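Local coordinates for mannan endo-1,6-alpha-mannosidase (Chaetomium thermophilum, PDB 6RY0), which probably hydrolyses or transfers alpha-1,6-mannosidic linkages as a calcium-binding family 76 glycosidase linked to placing GPI-anchored glycoproteins in the fungal cell wall, at residues 180-185 with 191-196; 128-133 with 169-174. All blocks are in the same frame, centred on the assembly; numbering follows the deposited sequence.

Contact 1: 180-185 with 191-196; sequences LRWQIP and YNYKNT
Arg181 and Tyr191 meet by stacking: the guanidinium lies almost parallel to the phenol ring, planes 10° apart and centres 4.3 Å apart, displaced toward CE2. The aliphatic part joins in, Arg181 CD standing 3.4 Å from the Tyr191 ring centroid in a CH-pi contact over the same face. Tyr191 CG, anti to its own N (chi1 -173°), turns the ring back under the arginine, while Gln183 O approaches the ring edge at CD1.

Two hydrogen bonds join the segments. Arg181 NH1 donates to Tyr191 O (2.9 Å, 165° at the hydrogen), in the guanidinium plane but from above the carbonyl plane. Trp182 N gives the backbone bond to Tyr193 O at 2.8 Å. The far end of Arg181 forms a salt bridge with Asp173, which also takes Lys194 NZ, so one carboxylate probably balances both cations; NZ also donates to Thr175 O and Gly178 O. A leucine in place of Tyr191 would probably lose the flat ring face under the guanidinium and CD, with the polar bonds left to hold the group.

Around Trp182, Asn195 ND2 sits over one indole face, 3.3 Å from CD1; Trp182 CE3 reaches the edge of the Tyr193 ring.

Strand 193-195, antiparallel to 245-247, thus receives the preceding loop along its side, just where Asn195 N-caps helix 196-213 of this helical family 76 fold.

Contact 2: 128-133 with 169-174; sequences DDQGFW and PERHDG
Arg171, in a 3-10 turn, reaches Gln130 of helix 127-142 through one side-chain hydrogen bond. The turn starts at Pro169, whose O accepts His172 N at 3.0 Å and closes the backbone around Glu170 and Arg171. Glu170 OE1 bonds back to Ser168.

From Arg171 the chain runs extended from CG to NE (chi3 -172°), carrying the guanidinium to the helix. NH1 donates to Gln130 OE1 at 3.0 Å with 159° at the hydrogen. The bond lies in the guanidinium plane and meets a lone pair in the plane of the amide carbonyl, although the two flat groups are turned 45° against each other. Gln130 OE1 also accepts Gln166 NE2, while its own NE2 donates to Thr165 OG1 and Asp115 O; both ends of this buried amide are therefore bonded, which fixes its rotation.

Past Arg171, His172 NE2 bonds to Gln166 O, and Asp173 OD1 to Thr175 OG1.

The result is a single side-chain hydrogen bond joining the turn after helix 155-167 to helix 127-142 in this mainly helical family 76 fold. One turn of helix holds both Gln130 and its neighbour Asp129, a calcium ligand in another structure of this protein.

Overall arrangement
Along the chain, three helices (33-48, 76-93, 99-108) precede helix 127-142, which carries the first segment of contact 2; the chain runs on through helix 155-167 and returns at 169-174, where contact 2 closes a loop with 35 residues between its segments. Contact 1 follows in series, closing a short loop with five residues between 180-185 and 191-196 before helix 196-213 starts. Neither encloses or crosses the other, yet their centres lie 7 Å apart and they touch: Ile184 CD1 packs on Arg171 NH1 at 3.5 Å, and Trp182 NE1 probably bonds to Asp128 OD2 at 3.1 Å. Together they tie helices 127-142, 155-167 and 196-213 to the loop joining the last two.

Contact 1: 180-185 with 191-196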
ATOM      1  N   LEU A 180       9.382   5.960 -13.887  1.00  7.96           N
ATOM      2  CA  LEU A 180       7.989   6.018 -14.278  1.00  8.12           C
ATOM      3  C   LEU A 180       7.413   7.403 -14.052  1.00  8.19           C
ATOM      4  O   LEU A 180       7.679   8.075 -13.060  1.00  9.07           O
ATOM      5  CB  LEU A 180       7.151   5.040 -13.444  1.00  7.95           C
ATOM      6  CG  LEU A 180       7.370   3.559 -13.675  1.00  8.44           C
ATOM      7  CD1 LEU A 180       6.587   2.762 -12.652  1.00  9.27           C
ATOM      8  CD2 LEU A 180       6.946   3.171 -15.055  1.00  9.19           C
ATOM      9  N   ARG A 181       6.551   7.782 -14.990  1.00  8.55           N
ATOM     10  CA  ARG A 181       5.613   8.872 -14.815  1.00  8.88           C
ATOM     11  C   ARG A 181       4.485   8.453 -13.884  1.00  8.96           C
ATOM     12  O   ARG A 181       4.151   7.279 -13.767  1.00  9.96           O
ATOM     13  CB  ARG A 181       5.060   9.324 -16.171  1.00  9.51           C
ATOM     14  CG  ARG A 181       6.150   9.837 -17.114  1.00  9.63           C
ATOM     15  CD  ARG A 181       5.644   9.930 -18.535  1.00 10.42           C
ATOM     16  NE  ARG A 181       6.673  10.386 -19.469  1.00 10.85           N
ATOM     17  CZ  ARG A 181       6.838  11.661 -19.834  1.00 11.75           C
ATOM     18  NH1 ARG A 181       6.092  12.614 -19.288  1.00 11.60           N
ATOM     19  NH2 ARG A 181       7.746  11.971 -20.752  1.00 12.96           N
ATOM     20  N   TRP A 182       3.863   9.435 -13.254  0.95  9.25           N
ATOM     21  CA  TRP A 182       2.741   9.188 -12.382  0.95  9.83           C
ATOM     22  C   TRP A 182       1.614   8.481 -13.116  0.95 10.35           C
ATOM     23  O   TRP A 182       1.064   7.493 -12.626  0.95 11.64           O
ATOM     24  CB  TRP A 182       2.282  10.518 -11.806  0.95 10.64           C
ATOM     25  CG  TRP A 182       1.195  10.439 -10.826  0.95 13.55           C
ATOM     26  CD1 TRP A 182       0.794   9.359 -10.078  0.95 15.51           C
ATOM     27  CD2 TRP A 182       0.389  11.516 -10.427  0.95 16.39           C
ATOM     28  NE1 TRP A 182      -0.219   9.726  -9.210  0.95 18.44           N
ATOM     29  CE2 TRP A 182      -0.502  11.048  -9.435  0.95 18.81           C
ATOM     30  CE3 TRP A 182       0.313  12.849 -10.827  0.95 18.63           C
ATOM     31  CZ2 TRP A 182      -1.442  11.872  -8.842  0.95 20.63           C
ATOM     32  CZ3 TRP A 182      -0.605  13.657 -10.245  0.95 20.78           C
ATOM     33  CH2 TRP A 182      -1.487  13.173  -9.271  0.95 21.55           C
ATOM     34  N   GLN A 183       1.225   9.036 -14.263  1.00 10.34           N
ATOM     35  CA  GLN A 183       0.089   8.568 -15.036  1.00 10.90           C
ATOM     36  C   GLN A 183       0.471   7.620 -16.150  1.00 10.63           C
ATOM     37  O   GLN A 183       1.572   7.691 -16.699  1.00 10.31           O
ATOM     38  CB  GLN A 183      -0.649   9.759 -15.606  1.00 12.17           C
ATOM     39  CG  GLN A 183      -1.184  10.716 -14.534  1.00 14.42           C
ATOM     40  CD  GLN A 183      -2.207  10.030 -13.631  1.00 17.54           C
ATOM     41  OE1 GLN A 183      -3.161   9.436 -14.116  1.00 19.08           O
ATOM     42  NE2 GLN A 183      -1.930   9.998 -12.335  1.00 19.16           N
ATOM     43  N   ILE A 184      -0.466   6.725 -16.475  1.00 10.97           N
ATOM     44  CA  ILE A 184      -0.303   5.805 -17.580  1.00 11.27           C
ATOM     45  C   ILE A 184      -0.702   6.430 -18.915  1.00 12.61           C
ATOM     46  O   ILE A 184       0.067   6.426 -19.855  1.00 12.82           O
ATOM     47  CB  ILE A 184      -0.984   4.429 -17.282  1.00 11.57           C
ATOM     48  CG1 ILE A 184      -0.265   3.748 -16.123  1.00 11.78           C
ATOM     49  CG2 ILE A 184      -0.999   3.556 -18.530  1.00 12.61           C
ATOM     50  CD1 ILE A 184      -1.082   2.679 -15.456  1.00 11.86           C
ATOM     51  N   PRO A 185      -1.904   7.017 -19.004  1.00 14.48           N
ATOM     52  CA  PRO A 185      -2.285   7.645 -20.280  1.00 16.70           C
ATOM     53  C   PRO A 185      -1.538   8.977 -20.516  1.00 17.61           C
ATOM     54  O   PRO A 185      -1.549   9.853 -19.634  1.00 18.45           O
ATOM     55  CB  PRO A 185      -3.806   7.882 -20.118  1.00 17.82           C
ATOM     56  CG  PRO A 185      -4.228   7.038 -18.955  1.00 17.92           C
ATOM     57  CD  PRO A 185      -3.027   7.041 -18.046  1.00 15.54           C
ATOM     58  N   TYR A 191       0.845  13.396 -16.234  1.00 13.01           N
ATOM     59  CA  TYR A 191       1.766  12.559 -16.995  1.00 11.81           C
ATOM     60  C   TYR A 191       3.180  13.142 -16.989  1.00 10.97           C
ATOM     61  O   TYR A 191       4.146  12.412 -17.135  1.00 10.90           O
ATOM     62  CB  TYR A 191       1.272  12.408 -18.422  1.00 13.18           C
ATOM     63  CG  TYR A 191       2.043  11.424 -19.285  1.00 12.89           C
ATOM     64  CD1 TYR A 191       1.916  10.040 -19.111  1.00 12.48           C
ATOM     65  CD2 TYR A 191       2.851  11.877 -20.307  1.00 13.44           C
ATOM     66  CE1 TYR A 191       2.587   9.148 -19.943  1.00 13.04           C
ATOM     67  CE2 TYR A 191       3.518  11.002 -21.132  1.00 13.40           C
ATOM     68  CZ  TYR A 191       3.386   9.640 -20.953  1.00 13.75           C
ATOM     69  OH  TYR A 191       4.066   8.779 -21.803  1.00 15.71           O
ATOM     70  N   ASN A 192       3.296  14.457 -16.803  1.00 11.17           N
ATOM     71  CA  ASN A 192       4.587  15.124 -16.731  1.00 11.34           C
ATOM     72  C   ASN A 192       5.264  15.067 -15.358  1.00 10.56           C
ATOM     73  O   ASN A 192       6.360  15.587 -15.209  1.00 11.05           O
ATOM     74  CB  ASN A 192       4.437  16.590 -17.154  1.00 13.43           C
ATOM     75  CG  ASN A 192       3.583  17.415 -16.185  1.00 15.94           C
ATOM     76  OD1 ASN A 192       2.707  16.918 -15.508  1.00 17.63           O
ATOM     77  ND2 ASN A 192       3.843  18.706 -16.139  1.00 18.98           N
ATOM     78  N   TYR A 193       4.629  14.430 -14.377  1.00 10.10           N
ATOM     79  CA  TYR A 193       5.172  14.337 -13.029  1.00  9.94           C
ATOM     80  C   TYR A 193       5.730  12.932 -12.823  1.00  9.60           C
ATOM     81  O   TYR A 193       4.992  11.948 -12.874  1.00 11.50           O
ATOM     82  CB  TYR A 193       4.065  14.624 -12.020  1.00 10.45           C
ATOM     83  CG  TYR A 193       4.477  14.839 -10.578  1.00 10.65           C
ATOM     84  CD1 TYR A 193       5.472  15.745 -10.240  1.00 12.43           C
ATOM     85  CD2 TYR A 193       3.800  14.214  -9.528  1.00 10.83           C
ATOM     86  CE1 TYR A 193       5.806  15.981  -8.904  1.00 12.30           C
ATOM     87  CE2 TYR A 193       4.133  14.457  -8.200  1.00 11.35           C
ATOM     88  CZ  TYR A 193       5.127  15.353  -7.894  1.00 11.83           C
ATOM     89  OH  TYR A 193       5.488  15.634  -6.591  1.00 13.09           O
ATOM     90  N   LYS A 194       7.034  12.829 -12.616  1.00  8.95           N
ATOM     91  CA  LYS A 194       7.647  11.549 -12.263  1.00  9.43           C
ATOM     92  C   LYS A 194       7.772  11.542 -10.750  1.00 10.00           C
ATOM     93  O   LYS A 194       8.555  12.292 -10.177  1.00 10.63           O
ATOM     94  CB  LYS A 194       8.993  11.358 -12.948  1.00  9.38           C
ATOM     95  CG  LYS A 194       8.870  11.079 -14.447  1.00  9.62           C
ATOM     96  CD  LYS A 194      10.131  10.655 -15.143  1.00 10.09           C
ATOM     97  CE  LYS A 194       9.785  10.079 -16.494  1.00  9.82           C
ATOM     98  NZ  LYS A 194      10.972   9.500 -17.205  1.00 10.43           N
ATOM     99  N   ASN A 195       6.942  10.741 -10.104  1.00 10.52           N
ATOM    100  CA  ASN A 195       6.833  10.819  -8.684  1.00 10.51           C
ATOM    101  C   ASN A 195       7.327   9.573  -7.985  1.00  9.33           C
ATOM    102  O   ASN A 195       7.479   8.497  -8.558  1.00  9.71           O
ATOM    103  CB  ASN A 195       5.447  11.210  -8.242  1.00 11.41           C
ATOM    104  CG  ASN A 195       4.379  10.271  -8.654  1.00 11.45           C
ATOM    105  OD1 ASN A 195       4.588   9.276  -9.360  1.00 14.04           O
ATOM    106  ND2 ASN A 195       3.178  10.571  -8.205  1.00 12.96           N
ATOM    107  N   THR A 196       7.619   9.748  -6.704  1.00  8.62           N
ATOM    108  CA  THR A 196       8.116   8.648  -5.918  1.00  7.83           C
ATOM    109  C   THR A 196       7.149   7.497  -5.876  1.00  7.61           C
ATOM    110  O   THR A 196       7.572   6.353  -6.061  1.00  7.71           O
ATOM    111  CB  THR A 196       8.490   9.127  -4.524  1.00  7.95           C
ATOM    112  OG1 THR A 196       9.488  10.121  -4.708  1.00  9.11           O
ATOM    113  CG2 THR A 196       8.982   7.983  -3.672  1.00  8.62           C
TER

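Contact 2: 128-133 with 169-174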
ATOM      1  N   ASP A 128       0.680   4.324  -9.752  1.00  7.78           N
ATOM      2  CA  ASP A 128       0.425   4.055  -8.338  1.00  8.41           C
ATOM      3  C   ASP A 128      -0.935   3.378  -8.115  1.00  7.88           C
ATOM      4  O   ASP A 128      -1.039   2.449  -7.327  1.00  8.30           O
ATOM      5  CB  ASP A 128       0.529   5.349  -7.496  1.00 10.76           C
ATOM      6  CG  ASP A 128      -0.320   6.534  -8.001  1.00 11.27           C
ATOM      7  OD1 ASP A 128      -0.700   6.585  -9.182  1.00 11.75           O
ATOM      8  OD2 ASP A 128      -0.641   7.421  -7.186  1.00 14.35           O
ATOM      9  N   ASP A 129      -1.975   3.843  -8.796  1.00  7.36           N
ATOM     10  CA  ASP A 129      -3.281   3.237  -8.616  1.00  7.66           C
ATOM     11  C   ASP A 129      -3.244   1.765  -9.001  1.00  7.15           C
ATOM     12  O   ASP A 129      -3.688   0.886  -8.258  1.00  7.56           O
ATOM     13  CB  ASP A 129      -4.353   3.947  -9.442  1.00  9.06           C
ATOM     14  CG  ASP A 129      -4.390   5.411  -9.215  1.00 10.91           C
ATOM     15  OD1 ASP A 129      -3.706   6.134  -9.914  1.00 16.41           O
ATOM     16  OD2 ASP A 129      -5.080   5.865  -8.320  1.00 12.95           O
ATOM     17  N   GLN A 130      -2.720   1.496 -10.190  1.00  7.14           N
ATOM     18  CA  GLN A 130      -2.568   0.126 -10.669  1.00  6.74           C
ATOM     19  C   GLN A 130      -1.643  -0.659  -9.730  1.00  6.99           C
ATOM     20  O   GLN A 130      -1.916  -1.825  -9.398  1.00  7.24           O
ATOM     21  CB  GLN A 130      -1.986   0.151 -12.090  1.00  7.07           C
ATOM     22  CG  GLN A 130      -1.886  -1.216 -12.705  1.00  7.18           C
ATOM     23  CD  GLN A 130      -0.947  -1.302 -13.887  1.00  7.36           C
ATOM     24  OE1 GLN A 130      -0.055  -0.460 -14.047  1.00  8.58           O
ATOM     25  NE2 GLN A 130      -1.110  -2.340 -14.699  1.00  7.43           N
ATOM     26  N   GLY A 131      -0.576  -0.016  -9.291  1.00  7.39           N
ATOM     27  CA  GLY A 131       0.374  -0.638  -8.404  1.00  8.04           C
ATOM     28  C   GLY A 131      -0.227  -1.096  -7.112  1.00  7.27           C
ATOM     29  O   GLY A 131       0.115  -2.188  -6.660  1.00  8.29           O
ATOM     30  N   PHE A 132      -1.099  -0.294  -6.505  1.00  7.60           N
ATOM     31  CA  PHE A 132      -1.702  -0.719  -5.236  1.00  7.59           C
ATOM     32  C   PHE A 132      -2.543  -1.975  -5.401  1.00  6.92           C
ATOM     33  O   PHE A 132      -2.535  -2.838  -4.523  1.00  7.38           O
ATOM     34  CB  PHE A 132      -2.493   0.407  -4.595  1.00  9.18           C
ATOM     35  CG  PHE A 132      -1.690   1.220  -3.656  1.00 12.20           C
ATOM     36  CD1 PHE A 132      -1.597   0.869  -2.337  1.00 16.12           C
ATOM     37  CD2 PHE A 132      -0.986   2.337  -4.092  1.00 13.99           C
ATOM     38  CE1 PHE A 132      -0.805   1.609  -1.446  1.00 18.15           C
ATOM     39  CE2 PHE A 132      -0.191   3.048  -3.209  1.00 17.06           C
ATOM     40  CZ  PHE A 132      -0.120   2.652  -1.891  1.00 18.41           C
ATOM     41  N   TRP A 133      -3.277  -2.103  -6.510  1.00  6.89           N
ATOM     42  CA  TRP A 133      -4.000  -3.345  -6.777  1.00  6.80           C
ATOM     43  C   TRP A 133      -3.037  -4.496  -6.976  1.00  6.04           C
ATOM     44  O   TRP A 133      -3.252  -5.586  -6.458  1.00  6.96           O
ATOM     45  CB  TRP A 133      -4.920  -3.182  -7.991  1.00  7.49           C
ATOM     46  CG  TRP A 133      -6.161  -2.397  -7.713  1.00  6.99           C
ATOM     47  CD1 TRP A 133      -6.389  -1.090  -7.948  1.00  8.42           C
ATOM     48  CD2 TRP A 133      -7.367  -2.917  -7.133  1.00  6.85           C
ATOM     49  NE1 TRP A 133      -7.676  -0.756  -7.549  1.00  9.02           N
ATOM     50  CE2 TRP A 133      -8.299  -1.874  -7.069  1.00  7.91           C
ATOM     51  CE3 TRP A 133      -7.736  -4.173  -6.657  1.00  8.11           C
ATOM     52  CZ2 TRP A 133      -9.587  -2.057  -6.544  1.00  9.60           C
ATOM     53  CZ3 TRP A 133      -9.012  -4.354  -6.148  1.00 10.12           C
ATOM     54  CH2 TRP A 133      -9.919  -3.305  -6.100  1.00 10.44           C
ATOM     55  N   PRO A 169       8.387  -1.009 -22.275  1.00 10.56           N
ATOM     56  CA  PRO A 169       9.330   0.042 -22.656  1.00 11.67           C
ATOM     57  C   PRO A 169       8.746   1.444 -22.798  1.00 11.55           C
ATOM     58  O   PRO A 169       9.461   2.417 -22.517  1.00 12.04           O
ATOM     59  CB  PRO A 169       9.926  -0.488 -23.964  1.00 13.74           C
ATOM     60  CG  PRO A 169       9.156  -1.667 -24.342  1.00 14.15           C
ATOM     61  CD  PRO A 169       8.457  -2.171 -23.172  1.00 11.98           C
ATOM     62  N   GLU A 170       7.480   1.590 -23.188  1.00 11.25           N
ATOM     63  CA  GLU A 170       6.924   2.946 -23.353  1.00 11.98           C
ATOM     64  C   GLU A 170       6.749   3.677 -22.031  1.00 11.60           C
ATOM     65  O   GLU A 170       6.585   4.917 -22.017  1.00 13.30           O
ATOM     66  CB  GLU A 170       5.593   2.923 -24.117  1.00 12.64           C
ATOM     67  CG  GLU A 170       4.349   2.479 -23.340  1.00 13.27           C
ATOM     68  CD  GLU A 170       4.283   0.999 -22.975  1.00 12.47           C
ATOM     69  OE1 GLU A 170       5.095   0.174 -23.470  1.00 12.64           O
ATOM     70  OE2 GLU A 170       3.378   0.659 -22.196  1.00 13.34           O
ATOM     71  N   ARG A 171       6.822   2.929 -20.925  1.00 10.00           N
ATOM     72  CA  ARG A 171       6.724   3.573 -19.625  1.00  9.42           C
ATOM     73  C   ARG A 171       8.087   4.026 -19.087  1.00  9.50           C
ATOM     74  O   ARG A 171       8.146   4.598 -18.009  1.00  9.68           O
ATOM     75  CB  ARG A 171       6.009   2.676 -18.618  1.00  9.12           C
ATOM     76  CG  ARG A 171       4.586   2.382 -19.002  1.00  9.30           C
ATOM     77  CD  ARG A 171       3.736   1.918 -17.814  1.00  9.14           C
ATOM     78  NE  ARG A 171       2.431   1.458 -18.271  1.00  8.78           N
ATOM     79  CZ  ARG A 171       1.538   0.809 -17.538  1.00  8.90           C
ATOM     80  NH1 ARG A 171       1.687   0.679 -16.232  1.00  8.91           N
ATOM     81  NH2 ARG A 171       0.499   0.265 -18.142  1.00 10.38           N
ATOM     82  N   HIS A 172       9.164   3.782 -19.840  1.00 10.01           N
ATOM     83  CA  HIS A 172      10.524   4.137 -19.417  1.00 10.27           C
ATOM     84  C   HIS A 172      11.213   4.885 -20.521  1.00 11.17           C
ATOM     85  O   HIS A 172      11.947   4.298 -21.296  1.00 14.51           O
ATOM     86  CB  HIS A 172      11.303   2.860 -19.055  1.00 10.91           C
ATOM     87  CG  HIS A 172      10.667   2.124 -17.940  1.00 10.59           C
ATOM     88  ND1 HIS A 172      10.970   2.380 -16.628  1.00 10.15           N
ATOM     89  CD2 HIS A 172       9.646   1.230 -17.938  1.00 10.00           C
ATOM     90  CE1 HIS A 172      10.182   1.651 -15.857  1.00 10.56           C
ATOM     91  NE2 HIS A 172       9.361   0.951 -16.627  1.00 10.11           N
ATOM     92  N   ASP A 173      11.035   6.191 -20.544  1.00 10.97           N
ATOM     93  CA  ASP A 173      11.658   7.017 -21.549  1.00 11.01           C
ATOM     94  C   ASP A 173      12.905   7.717 -20.986  1.00 10.93           C
ATOM     95  O   ASP A 173      13.327   7.444 -19.865  1.00 12.51           O
ATOM     96  CB  ASP A 173      10.622   7.961 -22.209  1.00 11.80           C
ATOM     97  CG  ASP A 173      10.150   9.108 -21.331  1.00 11.51           C
ATOM     98  OD1 ASP A 173      10.865   9.529 -20.417  1.00 11.07           O
ATOM     99  OD2 ASP A 173       9.042   9.629 -21.611  1.00 14.25           O
ATOM    100  N   GLY A 174      13.533   8.572 -21.788  1.00 12.42           N
ATOM    101  CA  GLY A 174      14.805   9.148 -21.407  1.00 13.07           C
ATOM    102  C   GLY A 174      14.686  10.401 -20.568  1.00 12.57           C
ATOM    103  O   GLY A 174      15.706  10.882 -20.073  1.00 13.22           O
TER